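PDB 7DIE: ferritin from Mycoplasma penetrans, which forms a 24-subunit shell that takes up iron and, as in other ferritins, probably oxidises it and stores it as a ferric mineral. Local coordinates for residues 24-29 with 54-59; 17-22 with 62-67; 46-51 with 161-166; 34-39 with 92-97. All blocks are in the same frame, centred on the assembly; numbering follows the deposited sequence.

Contact 1: residues 24-29 with 54-59. With FE (Fe (III) ion), chain G.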
loop_
_atom_site.group_PDB
_atom_site.type_symbol
_atom_site.label_atom_id
_atom_site.label_comp_id
_atom_site.label_asym_id
_atom_site.label_seq_id
_atom_site.Cartn_x
_atom_site.Cartn_y
_atom_site.Cartn_z
ATOM N N LEU A 24 -41.997 -17.096 -19.387
ATOM C CA LEU A 24 -41.793 -16.232 -20.546
ATOM C C LEU A 24 -43.051 -15.438 -20.861
ATOM O O LEU A 24 -42.976 -14.286 -21.300
ATOM C CB LEU A 24 -41.371 -17.077 -21.759
ATOM C CG LEU A 24 -41.219 -16.358 -23.106
ATOM C CD1 LEU A 24 -40.238 -15.183 -22.988
ATOM C CD2 LEU A 24 -40.768 -17.366 -24.197
ATOM N N CYS A 25 -44.224 -16.036 -20.653
ATOM C CA CYS A 25 -45.446 -15.273 -20.861
ATOM C C CYS A 25 -45.472 -14.074 -19.922
ATOM O O CYS A 25 -45.801 -12.950 -20.332
ATOM C CB CYS A 25 -46.667 -16.181 -20.652
ATOM S SG CYS A 25 -48.247 -15.356 -20.947
ATOM N N ALA A 26 -45.048 -14.285 -18.672
ATOM C CA ALA A 26 -44.958 -13.201 -17.700
ATOM C C ALA A 26 -43.952 -12.154 -18.147
ATOM O O ALA A 26 -44.239 -10.954 -18.110
ATOM C CB ALA A 26 -44.580 -13.755 -16.322
ATOM N N ALA A 27 -42.763 -12.594 -18.575
ATOM C CA ALA A 27 -41.754 -11.656 -19.074
ATOM C C ALA A 27 -42.307 -10.832 -20.223
ATOM O O ALA A 27 -42.190 -9.599 -20.234
ATOM C CB ALA A 27 -40.497 -12.411 -19.528
ATOM N N ASN A 28 -42.906 -11.512 -21.208
ATOM C CA ASN A 28 -43.503 -10.838 -22.356
ATOM C C ASN A 28 -44.562 -9.838 -21.927
ATOM O O ASN A 28 -44.628 -8.729 -22.467
ATOM C CB ASN A 28 -44.108 -11.872 -23.314
ATOM C CG ASN A 28 -43.047 -12.583 -24.131
ATOM O OD1 ASN A 28 -41.963 -12.039 -24.334
ATOM N ND2 ASN A 28 -43.356 -13.793 -24.619
ATOM N N LEU A 29 -45.420 -10.221 -20.983
ATOM C CA LEU A 29 -46.423 -9.282 -20.486
ATOM C C LEU A 29 -45.768 -8.089 -19.802
ATOM O O LEU A 29 -46.158 -6.932 -20.032
ATOM C CB LEU A 29 -47.397 -9.990 -19.532
ATOM C CG LEU A 29 -48.412 -9.005 -18.931
ATOM C CD1 LEU A 29 -49.374 -8.463 -20.004
ATOM C CD2 LEU A 29 -49.181 -9.612 -17.767
ATOM N N SER A 54 -36.851 -8.710 -16.901
ATOM C CA SER A 54 -35.452 -9.121 -17.005
ATOM C C SER A 54 -35.132 -10.215 -15.995
ATOM O O SER A 54 -34.370 -11.143 -16.299
ATOM C CB SER A 54 -34.527 -7.919 -16.809
ATOM O OG SER A 54 -34.811 -6.935 -17.794
ATOM N N ASP A 55 -35.696 -10.125 -14.785
ATOM C CA ASP A 55 -35.466 -11.168 -13.788
ATOM C C ASP A 55 -36.048 -12.504 -14.237
ATOM O O ASP A 55 -35.430 -13.561 -14.042
ATOM C CB ASP A 55 -36.065 -10.764 -12.436
ATOM C CG ASP A 55 -36.112 -11.928 -11.455
ATOM O OD1 ASP A 55 -35.027 -12.358 -11.020
ATOM O OD2 ASP A 55 -37.218 -12.424 -11.131
ATOM N N LYS A 56 -37.241 -12.487 -14.836
ATOM C CA LYS A 56 -37.783 -13.742 -15.364
ATOM C C LYS A 56 -36.807 -14.371 -16.352
ATOM O O LYS A 56 -36.597 -15.588 -16.342
ATOM C CB LYS A 56 -39.140 -13.517 -16.044
ATOM C CG LYS A 56 -40.274 -13.097 -15.098
ATOM C CD LYS A 56 -40.446 -14.093 -13.944
ATOM C CE LYS A 56 -41.714 -13.805 -13.108
ATOM N NZ LYS A 56 -41.907 -14.847 -12.030
ATOM N N GLN A 57 -36.185 -13.555 -17.208
ATOM C CA GLN A 57 -35.216 -14.103 -18.162
ATOM C C GLN A 57 -33.980 -14.637 -17.448
ATOM O O GLN A 57 -33.552 -15.771 -17.679
ATOM C CB GLN A 57 -34.792 -13.039 -19.168
ATOM C CG GLN A 57 -35.902 -12.441 -20.026
ATOM C CD GLN A 57 -35.410 -11.209 -20.763
ATOM O OE1 GLN A 57 -34.593 -10.459 -20.236
ATOM N NE2 GLN A 57 -35.874 -11.014 -21.992
ATOM N N SER A 58 -33.365 -13.812 -16.606
ATOM C CA SER A 58 -32.031 -14.129 -16.123
ATOM C C SER A 58 -32.037 -15.112 -14.967
ATOM O O SER A 58 -31.025 -15.788 -14.732
ATOM C CB SER A 58 -31.321 -12.837 -15.700
ATOM O OG SER A 58 -31.934 -12.322 -14.532
ATOM N N ALA A 59 -33.136 -15.210 -14.230
ATOM C CA ALA A 59 -33.170 -16.074 -13.058
ATOM C C ALA A 59 -34.108 -17.264 -13.212
ATOM O O ALA A 59 -33.783 -18.348 -12.739
ATOM C CB ALA A 59 -33.580 -15.272 -11.819
HETATM FE FE FE G . -37.921 -13.811 -9.444
HETATM O O HOH W 1 -35.569 -13.989 -9.102
#
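Ala27 and Lys56 bring the backbones of 24-29 and 54-59 close, with their CA atoms 5.8 Å apart. The two segments run in opposite directions on helices 10-39 and 43-70, the first two long helices of the ferritin four-helix bundle, and the second widens into a pi-type turn at 56-59. Small residues allow this approach. Ala27 offers a single methyl, and its CB rests 3.9 Å from Lys56 CB, so the lysine meets the facing helix with the base of its side chain. Lys56 then bends at chi2 (-55°), which carries its aliphatic chain past Ala26, whose CB lies 4.3 Å from Lys56 CE. An alanine at both places leaves room for this long chain inside the bundle. The ammonium of the buried lysine has three acidic partners: NZ forms salt bridges with Glu23 and Glu102 and a hydrogen bond with the iron ligand Asp138. The positive charge sits beside the iron site, probably the atypical ferroxidase centre, and would be expected to offset part of its negative charge. Asp55, one residue earlier on the same helix, turns to that site and shares the iron with His60, Asp134 and Asp138. In the conformer described, one of two, it binds through one oxygen, OD2 standing 2.3 Å from the iron ion, while Asp55 OD1 accepts a 2.6 Å hydrogen bond from a water that is itself an iron ligand.

Contact 2: residues 17-22 with 62-67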
loop_
_atom_site.group_PDB
_atom_site.type_symbol
_atom_site.label_atom_id
_atom_site.label_comp_id
_atom_site.label_asym_id
_atom_site.label_seq_id
_atom_site.Cartn_x
_atom_site.Cartn_y
_atom_site.Cartn_z
ATOM N N SER A 17 -41.190 -27.687 -19.409
ATOM C CA SER A 17 -41.250 -26.871 -20.610
ATOM C C SER A 17 -42.441 -25.919 -20.570
ATOM O O SER A 17 -42.326 -24.744 -20.936
ATOM C CB SER A 17 -41.315 -27.823 -21.813
ATOM O OG SER A 17 -40.729 -27.305 -22.966
ATOM N N LYS A 18 -43.599 -26.400 -20.120
ATOM C CA LYS A 18 -44.755 -25.516 -20.022
ATOM C C LYS A 18 -44.512 -24.416 -19.004
ATOM O O LYS A 18 -44.911 -23.266 -19.209
ATOM C CB LYS A 18 -46.008 -26.310 -19.646
ATOM C CG LYS A 18 -47.227 -25.410 -19.444
ATOM C CD LYS A 18 -48.470 -26.189 -19.056
ATOM C CE LYS A 18 -49.701 -25.293 -19.092
ATOM N NZ LYS A 18 -50.943 -26.025 -18.729
ATOM N N HIS A 19 -43.867 -24.745 -17.890
ATOM C CA HIS A 19 -43.615 -23.684 -16.929
ATOM C C HIS A 19 -42.634 -22.647 -17.486
ATOM O O HIS A 19 -42.765 -21.448 -17.202
ATOM C CB HIS A 19 -43.098 -24.238 -15.613
ATOM C CG HIS A 19 -42.922 -23.159 -14.604
ATOM N ND1 HIS A 19 -43.990 -22.431 -14.120
ATOM C CD2 HIS A 19 -41.808 -22.582 -14.101
ATOM C CE1 HIS A 19 -43.539 -21.484 -13.319
ATOM N NE2 HIS A 19 -42.220 -21.556 -13.289
ATOM N N TYR A 20 -41.646 -23.076 -18.277
ATOM C CA TYR A 20 -40.810 -22.095 -18.977
ATOM C C TYR A 20 -41.674 -21.137 -19.791
ATOM O O TYR A 20 -41.482 -19.912 -19.753
ATOM C CB TYR A 20 -39.791 -22.806 -19.877
ATOM C CG TYR A 20 -38.822 -21.862 -20.599
ATOM C CD1 TYR A 20 -39.224 -21.141 -21.709
ATOM C CD2 TYR A 20 -37.505 -21.736 -20.179
ATOM C CE1 TYR A 20 -38.354 -20.282 -22.372
ATOM C CE2 TYR A 20 -36.609 -20.891 -20.847
ATOM C CZ TYR A 20 -37.045 -20.167 -21.947
ATOM O OH TYR A 20 -36.189 -19.308 -22.627
ATOM N N ASN A 21 -42.638 -21.682 -20.544
ATOM C CA ASN A 21 -43.512 -20.819 -21.336
ATOM C C ASN A 21 -44.321 -19.878 -20.451
ATOM O O ASN A 21 -44.637 -18.763 -20.866
ATOM C CB ASN A 21 -44.453 -21.665 -22.210
ATOM C CG ASN A 21 -43.761 -22.235 -23.431
ATOM O OD1 ASN A 21 -43.757 -21.617 -24.497
ATOM N ND2 ASN A 21 -43.150 -23.409 -23.282
ATOM N N VAL A 22 -44.690 -20.316 -19.246
ATOM C CA VAL A 22 -45.462 -19.449 -18.358
ATOM C C VAL A 22 -44.589 -18.324 -17.809
ATOM O O VAL A 22 -45.032 -17.166 -17.706
ATOM C CB VAL A 22 -46.106 -20.276 -17.231
ATOM C CG1 VAL A 22 -46.737 -19.355 -16.183
ATOM C CG2 VAL A 22 -47.161 -21.236 -17.817
ATOM N N SER A 62 -33.572 -19.048 -17.269
ATOM C CA SER A 62 -32.217 -19.588 -17.353
ATOM C C SER A 62 -32.077 -20.860 -16.526
ATOM O O SER A 62 -31.457 -21.826 -16.978
ATOM C CB SER A 62 -31.190 -18.550 -16.881
ATOM O OG SER A 62 -31.391 -18.241 -15.508
ATOM N N ARG A 63 -32.644 -20.883 -15.313
ATOM C CA ARG A 63 -32.563 -22.094 -14.490
ATOM C C ARG A 63 -33.331 -23.249 -15.130
ATOM O O ARG A 63 -32.890 -24.400 -15.065
ATOM C CB ARG A 63 -33.097 -21.832 -13.075
ATOM C CG ARG A 63 -32.094 -21.164 -12.121
ATOM C CD ARG A 63 -32.749 -20.890 -10.756
ATOM N NE ARG A 63 -31.786 -20.405 -9.768
ATOM C CZ ARG A 63 -31.326 -19.158 -9.725
ATOM N NH1 ARG A 63 -31.740 -18.249 -10.617
ATOM N NH2 ARG A 63 -30.444 -18.813 -8.794
ATOM N N LEU A 64 -34.468 -22.962 -15.775
ATOM C CA LEU A 64 -35.260 -24.034 -16.381
ATOM C C LEU A 64 -34.554 -24.627 -17.589
ATOM O O LEU A 64 -34.473 -25.849 -17.727
ATOM C CB LEU A 64 -36.652 -23.519 -16.773
ATOM C CG LEU A 64 -37.510 -23.093 -15.582
ATOM C CD1 LEU A 64 -38.679 -22.226 -16.025
ATOM C CD2 LEU A 64 -38.025 -24.322 -14.829
ATOM N N VAL A 65 -34.020 -23.785 -18.481
ATOM C CA VAL A 65 -33.353 -24.368 -19.642
ATOM C C VAL A 65 -32.069 -25.088 -19.228
ATOM O O VAL A 65 -31.719 -26.119 -19.814
ATOM C CB VAL A 65 -33.105 -23.314 -20.744
ATOM C CG1 VAL A 65 -32.075 -22.301 -20.315
ATOM C CG2 VAL A 65 -32.649 -24.009 -22.024
ATOM N N LYS A 66 -31.367 -24.594 -18.203
ATOM C CA LYS A 66 -30.158 -25.275 -17.734
ATOM C C LYS A 66 -30.482 -26.631 -17.142
ATOM O O LYS A 66 -29.731 -27.597 -17.326
ATOM C CB LYS A 66 -29.443 -24.423 -16.676
ATOM C CG LYS A 66 -28.685 -23.201 -17.224
ATOM C CD LYS A 66 -27.652 -22.682 -16.195
ATOM C CE LYS A 66 -27.273 -21.217 -16.437
ATOM N NZ LYS A 66 -27.049 -20.416 -15.177
ATOM N N TYR A 67 -31.580 -26.712 -16.394
ATOM C CA TYR A 67 -32.002 -27.993 -15.837
ATOM C C TYR A 67 -32.371 -28.978 -16.941
ATOM O O TYR A 67 -31.970 -30.146 -16.898
ATOM C CB TYR A 67 -33.192 -27.803 -14.887
ATOM C CG TYR A 67 -33.766 -29.145 -14.426
ATOM C CD1 TYR A 67 -32.998 -30.028 -13.671
ATOM C CD2 TYR A 67 -35.063 -29.535 -14.769
ATOM C CE1 TYR A 67 -33.505 -31.275 -13.261
ATOM C CE2 TYR A 67 -35.576 -30.779 -14.373
ATOM C CZ TYR A 67 -34.795 -31.645 -13.627
ATOM O OH TYR A 67 -35.306 -32.869 -13.221
#
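Leu64 reaches into the angle between Tyr20 and His19, where antiparallel helices 10-39 and 43-70 of the four-helix bundle pass with their segment axes 9.9 Å apart. Leucine suits the place because one methyl, CD1, touches both neighbours. With CG set beside its own backbone N (chi1 -65°), Leu64 sends CD1 to within 3.6 Å of Tyr20 CA, and the same methyl lies 3.7 Å from CD2 of His19, the two side chains crossing at about a right angle. Tyr20 holds its ring away from its own N (chi1 -177°), which points it at the facing helix. There Leu64 CB comes up in the plane of the ring at its edge, 3.9 Å from Tyr20 CD2, and Val65 adds a looser touch at Tyr20 CE2. Beyond them Phe31 and Thr35 of a second subunit pack on Tyr20 and Val65, so the aromatic ring serves both bundle and subunit interface. The buried imidazole bonds through NE2 to Glu23 and through ND1 to Ser108. Those two bonds fix the rotation of His19, leaving CD2 as the atom nearest the leucine. Cohesion between the segments is therefore apolar, with the histidine's polar atoms satisfied outside them.

Contact 3: residues 46-51 with 161-166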
loop_
_atom_site.group_PDB
_atom_site.type_symbol
_atom_site.label_atom_id
_atom_site.label_comp_id
_atom_site.label_asym_id
_atom_site.label_seq_id
_atom_site.Cartn_x
_atom_site.Cartn_y
_atom_site.Cartn_z
ATOM N N ALA A 46 -42.736 1.793 -15.077
ATOM C CA ALA A 46 -42.218 1.176 -16.298
ATOM C C ALA A 46 -40.888 0.472 -16.035
ATOM O O ALA A 46 -40.670 -0.661 -16.480
ATOM C CB ALA A 46 -42.060 2.242 -17.386
ATOM N N ALA A 47 -39.985 1.131 -15.303
ATOM C CA ALA A 47 -38.690 0.528 -14.981
ATOM C C ALA A 47 -38.854 -0.698 -14.096
ATOM O O ALA A 47 -38.104 -1.676 -14.221
ATOM C CB ALA A 47 -37.793 1.563 -14.294
ATOM N N PHE A 48 -39.816 -0.650 -13.177
ATOM C CA PHE A 48 -40.155 -1.820 -12.373
ATOM C C PHE A 48 -40.524 -3.010 -13.251
ATOM O O PHE A 48 -40.090 -4.142 -13.001
ATOM C CB PHE A 48 -41.305 -1.457 -11.432
ATOM C CG PHE A 48 -41.899 -2.626 -10.706
ATOM C CD1 PHE A 48 -41.279 -3.148 -9.577
ATOM C CD2 PHE A 48 -43.097 -3.181 -11.130
ATOM C CE1 PHE A 48 -41.829 -4.239 -8.899
ATOM C CE2 PHE A 48 -43.654 -4.276 -10.457
ATOM C CZ PHE A 48 -43.014 -4.804 -9.344
ATOM N N PHE A 49 -41.359 -2.784 -14.261
ATOM C CA PHE A 49 -41.743 -3.898 -15.120
ATOM C C PHE A 49 -40.561 -4.389 -15.938
ATOM O O PHE A 49 -40.436 -5.591 -16.188
ATOM C CB PHE A 49 -42.913 -3.502 -16.013
ATOM C CG PHE A 49 -44.234 -3.631 -15.325
ATOM C CD1 PHE A 49 -44.660 -4.869 -14.845
ATOM C CD2 PHE A 49 -45.035 -2.519 -15.112
ATOM C CE1 PHE A 49 -45.877 -4.988 -14.182
ATOM C CE2 PHE A 49 -46.259 -2.631 -14.454
ATOM C CZ PHE A 49 -46.678 -3.868 -13.987
ATOM N N VAL A 50 -39.669 -3.486 -16.352
ATOM C CA VAL A 50 -38.474 -3.951 -17.055
ATOM C C VAL A 50 -37.644 -4.839 -16.138
ATOM O O VAL A 50 -37.112 -5.876 -16.560
ATOM C CB VAL A 50 -37.650 -2.760 -17.583
ATOM C CG1 VAL A 50 -36.311 -3.263 -18.107
ATOM C CG2 VAL A 50 -38.406 -2.047 -18.700
ATOM N N LYS A 51 -37.518 -4.442 -14.871
ATOM C CA LYS A 51 -36.768 -5.252 -13.917
ATOM C C LYS A 51 -37.416 -6.616 -13.730
ATOM O O LYS A 51 -36.725 -7.641 -13.717
ATOM C CB LYS A 51 -36.666 -4.522 -12.584
ATOM C CG LYS A 51 -35.945 -5.324 -11.485
ATOM C CD LYS A 51 -36.106 -4.660 -10.120
ATOM C CE LYS A 51 -35.711 -5.609 -8.984
ATOM N NZ LYS A 51 -35.691 -4.931 -7.638
ATOM N N ASN A 161 -42.849 7.908 -6.749
ATOM C CA ASN A 161 -41.888 7.987 -5.701
ATOM C C ASN A 161 -41.669 6.681 -4.967
ATOM O O ASN A 161 -40.575 6.297 -4.762
ATOM C CB ASN A 161 -42.259 9.064 -4.686
ATOM C CG ASN A 161 -41.898 10.446 -5.138
ATOM O OD1 ASN A 161 -42.399 11.390 -4.629
ATOM N ND2 ASN A 161 -41.043 10.554 -6.068
ATOM N N ILE A 162 -42.723 6.020 -4.555
ATOM C CA ILE A 162 -42.539 4.805 -3.757
ATOM C C ILE A 162 -42.074 3.643 -4.635
ATOM O O ILE A 162 -41.252 2.821 -4.213
ATOM C CB ILE A 162 -43.816 4.459 -2.959
ATOM C CG1 ILE A 162 -43.506 3.375 -1.916
ATOM C CG2 ILE A 162 -44.952 4.010 -3.863
ATOM C CD1 ILE A 162 -44.411 3.422 -0.715
ATOM N N VAL A 163 -42.559 3.567 -5.873
ATOM C CA VAL A 163 -42.094 2.506 -6.765
ATOM C C VAL A 163 -40.624 2.707 -7.102
ATOM O O VAL A 163 -39.874 1.732 -7.244
ATOM C CB VAL A 163 -42.969 2.443 -8.028
ATOM C CG1 VAL A 163 -42.367 1.456 -9.053
ATOM C CG2 VAL A 163 -44.399 2.025 -7.648
ATOM N N GLY A 164 -40.178 3.967 -7.196
ATOM C CA GLY A 164 -38.771 4.234 -7.445
ATOM C C GLY A 164 -37.866 3.639 -6.384
ATOM O O GLY A 164 -36.714 3.305 -6.661
ATOM N N LYS A 165 -38.376 3.471 -5.169
ATOM C CA LYS A 165 -37.574 2.903 -4.092
ATOM C C LYS A 165 -37.416 1.388 -4.194
ATOM O O LYS A 165 -36.644 0.812 -3.423
ATOM C CB LYS A 165 -38.176 3.326 -2.748
ATOM C CG LYS A 165 -37.939 4.813 -2.519
ATOM C CD LYS A 165 -38.840 5.453 -1.473
ATOM C CE LYS A 165 -38.208 6.754 -0.973
ATOM N NZ LYS A 165 -39.195 7.842 -0.712
ATOM N N LYS A 166 -38.100 0.735 -5.132
ATOM C CA LYS A 166 -37.911 -0.685 -5.388
ATOM C C LYS A 166 -36.942 -0.950 -6.529
ATOM O O LYS A 166 -36.705 -2.114 -6.868
ATOM C CB LYS A 166 -39.256 -1.357 -5.689
ATOM C CG LYS A 166 -40.346 -1.057 -4.669
ATOM C CD LYS A 166 -41.604 -1.859 -4.958
ATOM C CE LYS A 166 -41.698 -3.098 -4.082
ATOM N NZ LYS A 166 -42.259 -4.237 -4.854
#
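Phe48 and Lys51 both turn CG away from their backbone N (chi1 171° and 177°), and these torsions project them from helix 43-70 toward Val163 and Lys166. Lys51 stays extended beyond CG, long enough for its NZ to donate a 3.1 Å hydrogen bond to Lys166 O. The donor arrives almost in line with the C=O bond, at a C=O...N angle of 172°. A long lysine suits this solvent-exposed position, where it can reach the backbone beyond Val163. Further in, Phe48 CB packs against Val163 CG1 at 3.9 Å, and Val145 of helix 122-150 touches both side chains, adding to an apolar patch suited to a ring and a beta-branched residue. Lys166 runs beside Phe48 and points the same way; in the conformer described, one of two, its ammonium forms a salt bridge with Glu141. Helix 156-164 is the short fifth helix of the ferritin subunit; its Ile162 packs on Asn161 of one neighbouring subunit and its Asn161 on Ile162 of another, consistent with a fourfold axis. Iron is also seen at Glu141 in this protein, so the lysine beside it probably tempers the negative charge there, while the Lys51 bond pins the backbone that carries that lysine.

Contact 4: residues 34-39 with 92-97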
loop_
_atom_site.group_PDB
_atom_site.type_symbol
_atom_site.label_atom_id
_atom_site.label_comp_id
_atom_site.label_asym_id
_atom_site.label_seq_id
_atom_site.Cartn_x
_atom_site.Cartn_y
_atom_site.Cartn_z
ATOM N N ALA A 34 -44.445 -2.479 -19.333
ATOM C CA ALA A 34 -43.487 -1.386 -19.182
ATOM C C ALA A 34 -43.784 -0.265 -20.174
ATOM O O ALA A 34 -43.823 0.909 -19.802
ATOM C CB ALA A 34 -42.057 -1.905 -19.353
ATOM N N THR A 35 -44.021 -0.611 -21.450
ATOM C CA THR A 35 -44.297 0.437 -22.435
ATOM C C THR A 35 -45.646 1.104 -22.175
ATOM O O THR A 35 -45.789 2.320 -22.352
ATOM C CB THR A 35 -44.222 -0.116 -23.868
ATOM O OG1 THR A 35 -45.286 -1.058 -24.114
ATOM C CG2 THR A 35 -42.863 -0.807 -24.098
ATOM N N VAL A 36 -46.642 0.337 -21.732
ATOM C CA VAL A 36 -47.936 0.939 -21.408
ATOM C C VAL A 36 -47.790 1.903 -20.236
ATOM O O VAL A 36 -48.264 3.049 -20.283
ATOM C CB VAL A 36 -48.973 -0.155 -21.105
ATOM C CG1 VAL A 36 -50.273 0.495 -20.599
ATOM C CG2 VAL A 36 -49.204 -1.019 -22.366
ATOM N N SER A 37 -47.113 1.451 -19.171
ATOM C CA SER A 37 -46.915 2.274 -17.976
ATOM C C SER A 37 -46.213 3.579 -18.327
ATOM O O SER A 37 -46.594 4.659 -17.849
ATOM C CB SER A 37 -46.074 1.497 -16.949
ATOM O OG SER A 37 -46.766 0.350 -16.463
ATOM N N LYS A 38 -45.159 3.494 -19.149
ATOM C CA LYS A 38 -44.426 4.697 -19.536
ATOM C C LYS A 38 -45.326 5.661 -20.301
ATOM O O LYS A 38 -45.325 6.874 -20.044
ATOM C CB LYS A 38 -43.212 4.313 -20.388
ATOM C CG LYS A 38 -42.384 5.522 -20.869
ATOM C CD LYS A 38 -41.772 6.258 -19.699
ATOM C CE LYS A 38 -40.996 7.502 -20.152
ATOM N NZ LYS A 38 -40.609 8.363 -18.974
ATOM N N ALA A 39 -46.106 5.134 -21.248
ATOM C CA ALA A 39 -46.994 5.979 -22.043
ATOM C C ALA A 39 -48.068 6.628 -21.178
ATOM O O ALA A 39 -48.580 7.700 -21.521
ATOM C CB ALA A 39 -47.637 5.152 -23.151
ATOM N N GLN A 92 -53.953 1.475 -12.739
ATOM C CA GLN A 92 -54.602 0.439 -11.935
ATOM C C GLN A 92 -54.903 -0.808 -12.765
ATOM O O GLN A 92 -54.700 -1.941 -12.301
ATOM C CB GLN A 92 -55.888 0.997 -11.308
ATOM C CG GLN A 92 -55.634 1.986 -10.147
ATOM C CD GLN A 92 -55.183 3.349 -10.631
ATOM O OE1 GLN A 92 -55.518 3.758 -11.731
ATOM N NE2 GLN A 92 -54.407 4.061 -9.804
ATOM N N GLU A 93 -55.398 -0.625 -13.994
ATOM C CA GLU A 93 -55.670 -1.775 -14.852
ATOM C C GLU A 93 -54.390 -2.505 -15.233
ATOM O O GLU A 93 -54.394 -3.736 -15.360
ATOM C CB GLU A 93 -56.417 -1.324 -16.109
ATOM C CG GLU A 93 -57.867 -0.955 -15.818
ATOM C CD GLU A 93 -58.531 -0.270 -16.987
ATOM O OE1 GLU A 93 -57.845 -0.020 -17.997
ATOM O OE2 GLU A 93 -59.734 0.028 -16.884
ATOM N N VAL A 94 -53.293 -1.760 -15.418
ATOM C CA VAL A 94 -51.992 -2.380 -15.678
ATOM C C VAL A 94 -51.591 -3.288 -14.522
ATOM O O VAL A 94 -51.149 -4.427 -14.725
ATOM C CB VAL A 94 -50.930 -1.295 -15.925
ATOM C CG1 VAL A 94 -49.523 -1.896 -15.831
ATOM C CG2 VAL A 94 -51.158 -0.658 -17.284
ATOM N N LEU A 95 -51.711 -2.791 -13.289
ATOM C CA LEU A 95 -51.290 -3.622 -12.170
ATOM C C LEU A 95 -52.231 -4.803 -11.968
ATOM O O LEU A 95 -51.772 -5.884 -11.582
ATOM C CB LEU A 95 -51.168 -2.798 -10.891
ATOM C CG LEU A 95 -49.739 -2.311 -10.567
ATOM C CD1 LEU A 95 -48.781 -3.477 -10.276
ATOM C CD2 LEU A 95 -49.184 -1.439 -11.684
ATOM N N ASP A 96 -53.535 -4.631 -12.243
ATOM C CA ASP A 96 -54.464 -5.770 -12.213
ATOM C C ASP A 96 -53.959 -6.908 -13.088
ATOM O O ASP A 96 -53.995 -8.087 -12.704
ATOM C CB ASP A 96 -55.860 -5.357 -12.708
ATOM C CG ASP A 96 -56.636 -4.522 -11.703
ATOM O OD1 ASP A 96 -56.322 -4.552 -10.493
ATOM O OD2 ASP A 96 -57.579 -3.823 -12.140
ATOM N N ALA A 97 -53.523 -6.573 -14.294
ATOM C CA ALA A 97 -53.084 -7.602 -15.225
ATOM C C ALA A 97 -51.796 -8.250 -14.744
ATOM O O ALA A 97 -51.626 -9.468 -14.867
ATOM C CB ALA A 97 -52.905 -6.998 -16.615
#
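Val94 is the residue through which 92-97 meets Val36 and Ser37 of helix 10-39, and the residues around it on the turn have other tasks. Gln92 and Glu93 come first, near the start of helix 91-118: Gln92 NE2 ties the segment to Val149 O of helix 122-150, while Glu93 OE1 bonds to Glu89 N just before the helix. Val94 follows, aimed at the opposing helix, with its CA 7.3 Å from that of Ser37. Its two methyls divide the work. CG1, turned away from the backbone N (chi1 165°), comes 3.6 Å from Ser37 OG, whereas CG2, on the nitrogen side, lies 3.6 Å from Val36 CG1. The two valines pass one another in opposite directions, and their short beta-branched side chains let each offer a methyl close to the backbone. Here two long helices of the ferritin four-helix bundle, 10-39 and 91-118, run in opposite senses side by side, and Phe49 of helix 43-70 closes over both Val94 and Ser37. Serine is small enough to sit against the valine, and its hydroxyl, which meets Val94 only by packing, is satisfied within its own helix by a bond to Leu33 O. Next come Leu95, which leans on Val145 and Val149 of helix 122-150, and Asp96, whose OD1 accepts from Trp146 NE1. Ala97, one turn beyond Glu93, donates a 3.2 Å hydrogen bond from its backbone N to Glu93 O, and its small methyl side chain packs against Phe88.

How the contacts relate
Along the bundle, contact 2 lies toward one end, contact 1 near the middle, 6 Å from the chain centre, and contacts 3 and 4 together toward the other end. Contacts 1 and 2 join the same pair, helices 10-39 and 43-70, with centres 11 Å apart, and contact 1 is nested in the loop that contact 2 closes; every other pair crosses, their segments alternating along the chain. Contact 4 adds helix 91-118 and contact 3 the short helix 156-164; their centres are 12 Å apart, and Ala46 and Val50 pack on Ala34 between them. Contacts 2 and 3 stand 26 Å apart. All four touch a second subunit, so these segments also line a subunit interface of the shell.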